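Local coordinates for fat acid-binding protein (Eubacterium ventriosum, PDB 3NYI) that binds stearic acid and probably serves as a fatty-acid-binding protein of the DegV family, at residues P29-F34 against Y39-V44; V8-C13 against S97-S102; S161-F166 against K225-E230; E251-V256 against V262-E267. All blocks are in the same frame, centred on the assembly; numbering follows the deposited sequence.

Interactions 1 and 2 share the sheet that contains the neighbouring parallel strands 6-10 and 25-33; interaction 3 uses strand 163-167 of the second sheet, and interaction 4 packs a helix and loop against strand 236-242 of that sheet. Along the chain, interaction 1 is nested in the loop closed by interaction 2, and interactions 3 and 4 follow in series. The centres of interactions 1 and 2 lie about 13 Å apart, those of 3 and 4 about 14 Å, and those of 2 and 3 about 24 Å. Interactions 1 and 2 touch through Ser-11 OG, which bonds Leu-30 N and Asp-42 OD2. Stearic acid spans the gap between the halves: its carboxyl group meets Ser-97 of interaction 2, its tail Ile-164 and Phe-166 of interaction 3.

Interaction 1: P29-F34 against Y39-V44; sequences PLSVSF and YYRDGV
Tyr-39 lies across Ser-31 and Ser-33, on one face of the antiparallel hairpin formed by strands 25-33 and 39-41. Its CB starts 4.0 Å from Ser-31 CB, and Ser-31 CB also meets the near edge of the ring, at CD2. With CG anti to the carbonyl carbon (chi1 -77°), the ring leans toward Ser-33, and Ser-33 CB sits over its centre. That methylene stands 3.3 Å from the Tyr-39 ring centroid, almost exactly on the ring normal, a CH-pi contact in which CB is about equally far from all six ring carbons. Ser-33 OG is turned to the hairpin loop, where Thr-38 O is its partner.

Beneath this packing the strands are stitched by backbone bonds. Val-32 and Tyr-40 form a hydrogen-bonded pair, Val-32 N to Tyr-40 O at 2.9 Å and Tyr-40 N to Val-32 O at 2.8 Å. One step beyond the non-hydrogen-bonded pair Ser-31 and Arg-41, Asp-42 N reaches Leu-30 O at 2.7 Å. There Pro-29 and Arg-41 run side by side, CB to CB 4.0 Å, and the arginine's far end turns away to a salt bridge with Asp-45. On the other face, Phe-34 and Tyr-40 meet loosely and both touch Ile-46.

Strand 64-66 flanks the hairpin, bonding Ser-31 and Ser-33 and touching the Tyr-39 ring. Helix 274-280 packs against Leu-30, Val-32 and Asp-42, while Leu-30 also touches the stearic acid.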
# COMPACT_ATOMS: atom_id res chain seq x y z
N PRO A 29 1.93 -13.28 -0.34
CA PRO A 29 0.51 -12.92 -0.37
C PRO A 29 -0.21 -12.93 0.98
O PRO A 29 -0.01 -13.83 1.81
CB PRO A 29 -0.12 -14.00 -1.26
CG PRO A 29 0.90 -15.07 -1.43
CD PRO A 29 2.20 -14.64 -0.85
N LEU A 30 -1.09 -11.95 1.18
CA LEU A 30 -2.12 -12.06 2.21
C LEU A 30 -3.24 -12.93 1.65
O LEU A 30 -3.21 -13.29 0.47
CB LEU A 30 -2.63 -10.68 2.65
CG LEU A 30 -1.73 -10.05 3.72
CD1 LEU A 30 -0.45 -9.41 3.12
CD2 LEU A 30 -2.50 -9.02 4.56
N SER A 31 -4.23 -13.27 2.47
CA SER A 31 -5.37 -14.05 1.99
C SER A 31 -6.68 -13.32 2.22
O SER A 31 -6.78 -12.42 3.07
CB SER A 31 -5.40 -15.44 2.65
OG SER A 31 -4.24 -16.17 2.28
N VAL A 32 -7.68 -13.70 1.44
CA VAL A 32 -9.03 -13.18 1.62
C VAL A 32 -10.03 -14.33 1.73
O VAL A 32 -9.82 -15.40 1.15
CB VAL A 32 -9.42 -12.23 0.48
CG1 VAL A 32 -9.30 -12.92 -0.87
CG2 VAL A 32 -10.81 -11.69 0.68
N SER A 33 -11.10 -14.13 2.51
CA SER A 33 -12.16 -15.12 2.63
C SER A 33 -13.51 -14.43 2.51
O SER A 33 -13.71 -13.34 3.04
CB SER A 33 -12.11 -15.87 3.97
OG SER A 33 -13.24 -16.74 4.10
N PHE A 34 -14.43 -15.07 1.80
CA PHE A 34 -15.78 -14.53 1.65
C PHE A 34 -16.77 -15.13 2.64
O PHE A 34 -17.76 -14.49 2.99
CB PHE A 34 -16.25 -14.70 0.21
CG PHE A 34 -15.34 -14.04 -0.77
CD1 PHE A 34 -15.37 -12.66 -0.93
CD2 PHE A 34 -14.40 -14.77 -1.48
CE1 PHE A 34 -14.52 -12.03 -1.81
CE2 PHE A 34 -13.54 -14.15 -2.36
CZ PHE A 34 -13.59 -12.77 -2.52
N TYR A 39 -10.08 -19.59 2.71
CA TYR A 39 -9.25 -18.44 2.35
C TYR A 39 -8.48 -18.68 1.06
O TYR A 39 -8.09 -19.82 0.76
CB TYR A 39 -8.26 -18.12 3.47
CG TYR A 39 -8.88 -17.40 4.64
CD1 TYR A 39 -9.73 -18.07 5.52
CD2 TYR A 39 -8.61 -16.05 4.88
CE1 TYR A 39 -10.31 -17.42 6.60
CE2 TYR A 39 -9.19 -15.39 5.96
CZ TYR A 39 -10.03 -16.08 6.81
OH TYR A 39 -10.61 -15.42 7.88
N TYR A 40 -8.26 -17.60 0.32
CA TYR A 40 -7.57 -17.60 -0.97
C TYR A 40 -6.43 -16.60 -0.95
O TYR A 40 -6.65 -15.44 -0.64
CB TYR A 40 -8.54 -17.19 -2.08
CG TYR A 40 -9.75 -18.07 -2.13
CD1 TYR A 40 -9.66 -19.37 -2.61
CD2 TYR A 40 -10.99 -17.62 -1.68
CE1 TYR A 40 -10.76 -20.20 -2.65
CE2 TYR A 40 -12.09 -18.45 -1.71
CZ TYR A 40 -11.97 -19.73 -2.20
OH TYR A 40 -13.05 -20.57 -2.24
N ARG A 41 -5.22 -17.06 -1.30
CA ARG A 41 -4.06 -16.19 -1.37
C ARG A 41 -4.19 -15.15 -2.47
O ARG A 41 -4.44 -15.47 -3.64
CB ARG A 41 -2.77 -17.00 -1.50
CG ARG A 41 -2.44 -17.79 -0.24
CD ARG A 41 -1.34 -18.80 -0.51
NE ARG A 41 -1.67 -19.60 -1.67
CZ ARG A 41 -0.82 -20.42 -2.30
NH1 ARG A 41 0.43 -20.54 -1.87
NH2 ARG A 41 -1.24 -21.11 -3.35
N ASP A 42 -4.03 -13.90 -2.05
CA ASP A 42 -4.15 -12.71 -2.89
C ASP A 42 -3.34 -12.85 -4.18
O ASP A 42 -2.13 -13.03 -4.16
CB ASP A 42 -3.65 -11.50 -2.05
CG ASP A 42 -3.66 -10.18 -2.80
OD1 ASP A 42 -4.13 -10.12 -3.97
OD2 ASP A 42 -3.18 -9.18 -2.20
N GLY A 43 -4.02 -12.79 -5.32
CA GLY A 43 -3.32 -12.82 -6.59
C GLY A 43 -2.90 -14.21 -7.03
O GLY A 43 -2.65 -14.42 -8.22
N VAL A 44 -2.82 -15.15 -6.10
CA VAL A 44 -2.38 -16.51 -6.42
C VAL A 44 -3.57 -17.46 -6.58
O VAL A 44 -3.71 -18.10 -7.62
CB VAL A 44 -1.39 -17.08 -5.36
CG1 VAL A 44 -1.06 -18.54 -5.67
CG2 VAL A 44 -0.12 -16.23 -5.29

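Interaction 2: V8-C13 against S97-S102; sequences VSDSAC and SGSYNS. With STE (stearic acid), chain C.
Asp-10 swings CG between its backbone N and carbonyl carbon (chi1 65°), while Ser-99 holds OG opposite its own N (chi1 179°); together these torsions bring the Ser-99 hydroxyl to Asp-10 OD2. The setting is the end of strand 6-10 in a largely parallel alpha/beta sheet, where an Asx turn at Asp-10 meets the first turn of helix 99-113. Ser-99 OG donates to Asp-10 OD2 at 2.8 Å, and OD2 accepts on its anti lone pair, the one away from OD1. It is the sole direct contact between the two segments, and both residues are buried.

The carboxylate is gripped at both oxygens. OD2 also accepts from Ile-92 N, and OD1 from Gln-131 NE2. Ala-12 N closes the Asx turn onto Asp-10 OD1 at 3.1 Å, coming from well above the carboxylate plane. These bonds should fix the rotation of the group and offset its burial. Ser-99 OG is held in turn by Tyr-73 OH from helix 70-81, so a second-shell phenol positions the donor.

Just before the helix, with Gly-98 at the N-cap position, Ser-97 makes an ST turn in which its OG accepts from Ser-99 N at 3.0 Å. The serine-rich helix start is thereby tied to the lipid site, where Thr-65 OG1 also bonds the fatty acid and Ser-97 OG donates to O1 of the stearic acid head group at 2.7 Å.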
# COMPACT_ATOMS: atom_id res chain seq x y z
N VAL A 8 11.68 -8.24 -1.01
CA VAL A 8 10.42 -8.94 -0.80
C VAL A 8 9.39 -7.97 -0.20
O VAL A 8 9.74 -7.05 0.54
CB VAL A 8 10.62 -10.15 0.15
CG1 VAL A 8 9.31 -10.96 0.32
CG2 VAL A 8 11.77 -11.05 -0.35
N SER A 9 8.12 -8.14 -0.55
CA SER A 9 7.04 -7.38 0.09
C SER A 9 5.84 -8.27 0.24
O SER A 9 5.71 -9.27 -0.48
CB SER A 9 6.67 -6.16 -0.76
OG SER A 9 5.60 -5.41 -0.17
N ASP A 10 4.96 -7.94 1.19
CA ASP A 10 3.66 -8.60 1.26
C ASP A 10 2.79 -8.00 0.17
O ASP A 10 3.11 -6.94 -0.40
CB ASP A 10 3.03 -8.53 2.66
CG ASP A 10 2.68 -7.11 3.11
OD1 ASP A 10 2.46 -6.26 2.23
OD2 ASP A 10 2.60 -6.86 4.34
N SER A 11 1.69 -8.66 -0.14
CA SER A 11 0.90 -8.27 -1.31
C SER A 11 0.12 -6.97 -1.15
O SER A 11 -0.57 -6.55 -2.08
CB SER A 11 -0.05 -9.41 -1.74
OG SER A 11 -0.91 -9.76 -0.67
N ALA A 12 0.23 -6.33 0.01
CA ALA A 12 -0.49 -5.07 0.22
C ALA A 12 0.08 -3.94 -0.63
O ALA A 12 -0.59 -2.92 -0.80
CB ALA A 12 -0.49 -4.66 1.71
N CYS A 13 1.29 -4.11 -1.16
CA CYS A 13 1.96 -3.02 -1.91
C CYS A 13 1.32 -2.77 -3.29
O CYS A 13 1.45 -1.69 -3.86
CB CYS A 13 3.46 -3.32 -2.07
SG CYS A 13 3.83 -4.69 -3.24
N SER A 97 -1.98 -4.44 10.42
CA SER A 97 -1.87 -5.88 10.22
C SER A 97 -0.72 -6.46 11.01
O SER A 97 0.27 -5.78 11.26
CB SER A 97 -1.63 -6.17 8.73
OG SER A 97 -1.38 -7.54 8.49
N GLY A 98 -0.83 -7.73 11.38
CA GLY A 98 0.28 -8.42 12.00
C GLY A 98 1.26 -9.01 10.99
O GLY A 98 2.13 -9.80 11.36
N SER A 99 1.14 -8.62 9.73
CA SER A 99 2.05 -9.08 8.68
C SER A 99 3.53 -8.90 9.07
O SER A 99 4.33 -9.82 8.92
CB SER A 99 1.74 -8.36 7.36
OG SER A 99 2.63 -8.77 6.34
N TYR A 100 3.90 -7.71 9.53
CA TYR A 100 5.26 -7.45 9.95
C TYR A 100 5.74 -8.46 10.98
O TYR A 100 6.86 -8.98 10.90
CB TYR A 100 5.36 -6.02 10.52
CG TYR A 100 6.66 -5.69 11.21
CD1 TYR A 100 7.78 -5.30 10.48
CD2 TYR A 100 6.77 -5.74 12.60
CE1 TYR A 100 8.97 -4.99 11.11
CE2 TYR A 100 7.97 -5.43 13.25
CZ TYR A 100 9.06 -5.06 12.49
OH TYR A 100 10.25 -4.73 13.11
N ASN A 101 4.91 -8.74 11.97
CA ASN A 101 5.35 -9.64 13.02
C ASN A 101 5.43 -11.10 12.58
O ASN A 101 6.20 -11.88 13.14
CB ASN A 101 4.55 -9.46 14.30
CG ASN A 101 5.13 -8.34 15.17
OD1 ASN A 101 6.25 -8.44 15.69
ND2 ASN A 101 4.39 -7.26 15.29
N SER A 102 4.65 -11.47 11.56
CA SER A 102 4.84 -12.80 10.95
C SER A 102 6.21 -12.87 10.30
O SER A 102 6.92 -13.87 10.42
CB SER A 102 3.77 -13.11 9.91
OG SER A 102 2.51 -13.18 10.53
C1 STE C . -4.72 -8.46 7.69
O1 STE C . -3.80 -8.62 8.44
O2 STE C . -5.73 -9.08 7.86
C2 STE C . -4.67 -7.30 6.67
C3 STE C . -5.46 -6.07 7.20
C4 STE C . -5.50 -4.96 6.12
C5 STE C . -6.06 -3.64 6.70
C6 STE C . -6.14 -2.57 5.58
C7 STE C . -6.80 -1.27 6.10
C8 STE C . -6.70 -0.20 4.99
C9 STE C . -7.36 1.13 5.43
C10 STE C . -7.32 2.13 4.25
C11 STE C . -5.90 2.69 4.14
C12 STE C . -5.27 2.63 2.72
C13 STE C . -6.28 2.59 1.56
C14 STE C . -5.78 3.62 0.51
C15 STE C . -6.47 3.39 -0.86
C16 STE C . -6.23 4.65 -1.74
C17 STE C . -4.89 4.51 -2.49
C18 STE C . -4.71 5.66 -3.51

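Interaction 3: S161-F166 against K225-E230; sequences SARIFF and KKYLDE. With STE (stearic acid), chain C.
Tyr-227 reaches down from helix 213-231 and fits closely against Ser-161, Arg-163 and Phe-165. Its side chain leaves with CG anti to the backbone N (chi1 176°), which carries the ring to the start of strand 163-167, where helix 148-161 ends. There the OH donates to Ser-161 O at 2.7 Å, meeting the carbonyl from the side and tilted out of its plane. Arg-163 covers one ring face: CG stands 3.6 Å from the Tyr-227 ring centroid, a CH-pi contact. Farther along, the bent arginine chain brings NH2 to 3.4 Å from Tyr-227 CE1, with guanidinium and ring planes 39° apart. Arg-163 NH1 bonds Ala-160 O and Ala-162 O, which hold the guanidinium in place. At the root of the tyrosine, Phe-165 CZ abuts Tyr-227 CB at 3.6 Å, the two rings meeting obliquely.

The far side of the helix is looser and faces solvent. Lys-225 NZ pairs with Asp-229 OD2 at 2.9 Å, one helical turn on, whereas Lys-226 and Glu-230 form only a weak bridge.

Strand 163-167 lies between strands 194-200 and 285-291. The arrangement is a layered alpha/beta one: helix 213-231 packs on one sheet face, with Phe-165 beneath Val-220, Val-223 and Ala-224, while on the other Ile-164 meets helix 128-143 and the stearic acid tail, and Phe-166 lays its ring over the lipid's C14.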
# COMPACT_ATOMS: atom_id res chain seq x y z
N SER A 161 7.75 11.14 4.98
CA SER A 161 7.30 12.05 3.93
C SER A 161 6.13 11.48 3.16
O SER A 161 5.40 12.22 2.49
CB SER A 161 8.43 12.36 2.95
OG SER A 161 8.60 11.29 2.02
N ALA A 162 5.93 10.16 3.23
CA ALA A 162 4.89 9.52 2.44
C ALA A 162 3.49 9.95 2.87
O ALA A 162 3.21 10.08 4.07
CB ALA A 162 5.02 7.94 2.51
N ARG A 163 2.59 10.13 1.90
CA ARG A 163 1.18 10.41 2.20
C ARG A 163 0.28 9.69 1.21
O ARG A 163 0.60 9.62 0.02
CB ARG A 163 0.85 11.90 2.07
CG ARG A 163 1.54 12.84 3.05
CD ARG A 163 1.04 12.60 4.48
NE ARG A 163 1.58 13.60 5.39
CZ ARG A 163 2.77 13.54 5.95
NH1 ARG A 163 3.56 12.49 5.71
NH2 ARG A 163 3.18 14.52 6.75
N ILE A 164 -0.88 9.22 1.67
CA ILE A 164 -1.94 8.89 0.74
C ILE A 164 -3.08 9.85 0.99
O ILE A 164 -3.45 10.09 2.14
CB ILE A 164 -2.52 7.45 0.93
CG1 ILE A 164 -1.42 6.40 0.97
CG2 ILE A 164 -3.51 7.14 -0.21
CD1 ILE A 164 -1.94 4.94 1.18
N PHE A 165 -3.65 10.37 -0.09
CA PHE A 165 -4.83 11.21 -0.02
C PHE A 165 -5.92 10.52 -0.83
O PHE A 165 -5.73 10.27 -2.01
CB PHE A 165 -4.53 12.59 -0.62
CG PHE A 165 -3.39 13.30 0.05
CD1 PHE A 165 -3.59 13.91 1.28
CD2 PHE A 165 -2.13 13.33 -0.53
CE1 PHE A 165 -2.53 14.57 1.92
CE2 PHE A 165 -1.07 13.98 0.10
CZ PHE A 165 -1.28 14.60 1.34
N PHE A 166 -7.04 10.20 -0.20
CA PHE A 166 -8.01 9.37 -0.91
C PHE A 166 -9.41 9.48 -0.38
O PHE A 166 -9.65 10.09 0.68
CB PHE A 166 -7.57 7.90 -0.94
CG PHE A 166 -7.58 7.20 0.40
CD1 PHE A 166 -8.54 6.22 0.68
CD2 PHE A 166 -6.60 7.47 1.36
CE1 PHE A 166 -8.55 5.54 1.90
CE2 PHE A 166 -6.61 6.79 2.59
CZ PHE A 166 -7.58 5.81 2.85
N LYS A 225 -2.64 19.03 -2.63
CA LYS A 225 -1.98 20.22 -3.18
C LYS A 225 -1.36 21.06 -2.07
O LYS A 225 -0.23 21.53 -2.19
CB LYS A 225 -2.94 21.04 -4.02
CG LYS A 225 -2.27 22.31 -4.61
CD LYS A 225 -3.22 23.10 -5.50
CE LYS A 225 -2.64 24.49 -5.85
NZ LYS A 225 -1.20 24.40 -6.24
N LYS A 226 -2.11 21.23 -0.99
CA LYS A 226 -1.63 21.93 0.19
C LYS A 226 -0.37 21.29 0.76
O LYS A 226 0.60 21.97 1.09
CB LYS A 226 -2.74 21.98 1.25
CG LYS A 226 -2.32 22.58 2.57
CD LYS A 226 -3.46 22.53 3.60
CE LYS A 226 -3.07 23.23 4.90
NZ LYS A 226 -2.75 24.66 4.66
N TYR A 227 -0.36 19.97 0.89
CA TYR A 227 0.80 19.28 1.40
C TYR A 227 2.01 19.41 0.46
O TYR A 227 3.14 19.67 0.90
CB TYR A 227 0.47 17.79 1.60
CG TYR A 227 1.66 16.97 2.05
CD1 TYR A 227 2.09 17.02 3.37
CD2 TYR A 227 2.34 16.15 1.15
CE1 TYR A 227 3.18 16.27 3.79
CE2 TYR A 227 3.44 15.38 1.57
CZ TYR A 227 3.85 15.46 2.90
OH TYR A 227 4.93 14.71 3.34
N LEU A 228 1.78 19.23 -0.84
CA LEU A 228 2.88 19.33 -1.79
C LEU A 228 3.44 20.75 -1.85
O LEU A 228 4.65 20.95 -1.90
CB LEU A 228 2.47 18.85 -3.19
CG LEU A 228 2.23 17.33 -3.25
CD1 LEU A 228 1.61 16.94 -4.58
CD2 LEU A 228 3.54 16.57 -3.01
N ASP A 229 2.55 21.74 -1.84
CA ASP A 229 2.99 23.13 -1.87
C ASP A 229 3.82 23.50 -0.64
O ASP A 229 4.82 24.21 -0.75
CB ASP A 229 1.80 24.07 -2.03
CG ASP A 229 1.18 23.96 -3.41
OD1 ASP A 229 1.79 23.27 -4.27
OD2 ASP A 229 0.09 24.54 -3.62
N GLU A 230 3.40 23.01 0.52
CA GLU A 230 4.14 23.25 1.75
C GLU A 230 5.55 22.67 1.69
O GLU A 230 6.49 23.28 2.18
CB GLU A 230 3.41 22.69 2.97
CG GLU A 230 2.17 23.48 3.37
CD GLU A 230 1.35 22.78 4.44
OE1 GLU A 230 1.67 21.62 4.80
OE2 GLU A 230 0.37 23.39 4.92
C1 STE C . -4.72 -8.46 7.69
O1 STE C . -3.80 -8.62 8.44
O2 STE C . -5.73 -9.08 7.86
C2 STE C . -4.67 -7.30 6.67
C3 STE C . -5.46 -6.07 7.20
C4 STE C . -5.50 -4.96 6.12
C5 STE C . -6.06 -3.64 6.70
C6 STE C . -6.14 -2.57 5.58
C7 STE C . -6.80 -1.27 6.10
C8 STE C . -6.70 -0.20 4.99
C9 STE C . -7.36 1.13 5.43
C10 STE C . -7.32 2.13 4.25
C11 STE C . -5.90 2.69 4.14
C12 STE C . -5.27 2.63 2.72
C13 STE C . -6.28 2.59 1.56
C14 STE C . -5.78 3.62 0.51
C15 STE C . -6.47 3.39 -0.86
C16 STE C . -6.23 4.65 -1.74
C17 STE C . -4.89 4.51 -2.49
C18 STE C . -4.71 5.66 -3.51

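Interaction 4: E251-V256 against V262-E267; sequences EFMKEV and VKLDSE
Leu-264 puts its two methyls against successive turns of helix 246-260. CD1 meets selenomethionine Met-253 at CB, 3.5 Å away, and at CG, 3.6 Å away. The other branch, CD2, touches Val-256 CG1 at 3.7 Å. Both pairs of side chains cross at about a right angle, and the straight leucine chain (chi2 180°) carries the fork between residues three apart on the helix. The selenium end of Met-253 leads away from the contact, toward Tyr-242 and Asn-269. Val-262 adds a looser touch, its CG2 4.5 Å from Val-256 O; no hydrogen bond links the two segments.

The next shell fixes this apolar wedge. Leu-264 N donates to Glu-257 OE2 on the same helix, and the leucine side chain rests on Val-238 and Val-240 of strand 236-242. Asp-265 bonds Val-238 through the backbone and Arg-140 by a salt bridge. Within the helix, Val-256 CG2 lies over one face of the Phe-252 ring, and both residues pack on Leu-221 of helix 213-231.

Helix 246-260 thus connects the parallel neighbours 236-242 and 270-271, with Leu-264 on the return loop filling the space between helix and sheet: a beta-alpha-beta crossover.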
# COMPACT_ATOMS: atom_id res chain seq x y z
N GLU A 251 -9.06 8.84 -15.73
CA GLU A 251 -9.56 10.21 -15.79
C GLU A 251 -9.07 10.97 -14.56
O GLU A 251 -8.71 12.15 -14.64
CB GLU A 251 -11.09 10.22 -15.83
CG GLU A 251 -11.70 11.62 -15.88
CD GLU A 251 -13.20 11.62 -15.60
OE1 GLU A 251 -13.65 10.95 -14.64
OE2 GLU A 251 -13.94 12.32 -16.34
N PHE A 252 -9.06 10.31 -13.42
CA PHE A 252 -8.55 10.93 -12.21
C PHE A 252 -7.08 11.31 -12.39
O PHE A 252 -6.66 12.38 -11.95
CB PHE A 252 -8.75 10.03 -10.98
CG PHE A 252 -8.35 10.68 -9.69
CD1 PHE A 252 -9.03 11.81 -9.22
CD2 PHE A 252 -7.30 10.18 -8.93
CE1 PHE A 252 -8.66 12.42 -8.03
CE2 PHE A 252 -6.91 10.79 -7.74
CZ PHE A 252 -7.60 11.91 -7.29
N MSE A 253 -6.31 10.44 -13.04
CA MSE A 253 -4.90 10.71 -13.25
C MSE A 253 -4.71 12.00 -14.02
O MSE A 253 -3.73 12.70 -13.83
CB MSE A 253 -4.22 9.58 -14.02
CG MSE A 253 -4.17 8.26 -13.29
SE MSE A 253 -3.46 6.86 -14.44
CE MSE A 253 -4.07 5.31 -13.38
N LYS A 254 -5.65 12.30 -14.91
CA LYS A 254 -5.55 13.52 -15.70
C LYS A 254 -5.82 14.74 -14.82
O LYS A 254 -5.13 15.75 -14.93
CB LYS A 254 -6.52 13.48 -16.89
CG LYS A 254 -6.12 12.48 -17.98
CD LYS A 254 -7.12 12.47 -19.12
CE LYS A 254 -6.64 11.61 -20.28
NZ LYS A 254 -7.59 11.61 -21.43
N GLU A 255 -6.81 14.62 -13.95
CA GLU A 255 -7.15 15.68 -13.01
C GLU A 255 -6.00 15.95 -12.05
O GLU A 255 -5.74 17.10 -11.69
CB GLU A 255 -8.40 15.33 -12.20
CG GLU A 255 -9.64 15.04 -13.03
CD GLU A 255 -10.74 14.38 -12.20
OE1 GLU A 255 -10.81 14.63 -10.97
OE2 GLU A 255 -11.54 13.61 -12.78
N VAL A 256 -5.33 14.89 -11.61
CA VAL A 256 -4.18 15.04 -10.72
C VAL A 256 -3.07 15.83 -11.40
O VAL A 256 -2.53 16.78 -10.83
CB VAL A 256 -3.63 13.68 -10.25
CG1 VAL A 256 -2.31 13.84 -9.51
CG2 VAL A 256 -4.65 12.94 -9.37
N VAL A 262 1.92 18.24 -12.19
CA VAL A 262 2.99 17.27 -12.14
C VAL A 262 2.76 16.21 -13.21
O VAL A 262 1.69 16.15 -13.81
CB VAL A 262 3.06 16.57 -10.77
CG1 VAL A 262 3.25 17.59 -9.67
CG2 VAL A 262 1.79 15.74 -10.53
N LYS A 263 3.76 15.39 -13.44
CA LYS A 263 3.59 14.20 -14.25
C LYS A 263 3.70 13.00 -13.33
O LYS A 263 4.67 12.87 -12.58
CB LYS A 263 4.65 14.16 -15.35
CG LYS A 263 4.30 14.98 -16.58
CD LYS A 263 3.35 14.22 -17.50
CE LYS A 263 2.77 15.12 -18.58
NZ LYS A 263 1.77 16.08 -18.03
N LEU A 264 2.71 12.12 -13.37
CA LEU A 264 2.72 10.95 -12.51
C LEU A 264 3.90 10.04 -12.81
O LEU A 264 4.33 9.93 -13.96
CB LEU A 264 1.42 10.15 -12.66
CG LEU A 264 0.12 10.89 -12.31
CD1 LEU A 264 -1.07 9.96 -12.51
CD2 LEU A 264 0.17 11.41 -10.87
N ASP A 265 4.42 9.36 -11.79
CA ASP A 265 5.36 8.28 -12.04
C ASP A 265 4.55 7.02 -12.25
O ASP A 265 4.09 6.40 -11.30
CB ASP A 265 6.36 8.13 -10.90
CG ASP A 265 7.63 8.93 -11.16
OD1 ASP A 265 8.71 8.30 -11.26
OD2 ASP A 265 7.55 10.17 -11.28
N SER A 266 4.38 6.63 -13.51
CA SER A 266 3.40 5.62 -13.86
C SER A 266 3.79 4.22 -13.39
O SER A 266 2.92 3.37 -13.21
CB SER A 266 3.15 5.62 -15.38
OG SER A 266 4.36 5.46 -16.08
N GLU A 267 5.08 3.99 -13.17
CA GLU A 267 5.52 2.68 -12.72
C GLU A 267 4.86 2.29 -11.40
O GLU A 267 4.60 1.10 -11.15
CB GLU A 267 7.04 2.63 -12.56
CG GLU A 267 7.79 2.17 -13.79
CD GLU A 267 9.16 1.58 -13.45
OE1 GLU A 267 9.41 0.41 -13.80
OE2 GLU A 267 9.98 2.29 -12.82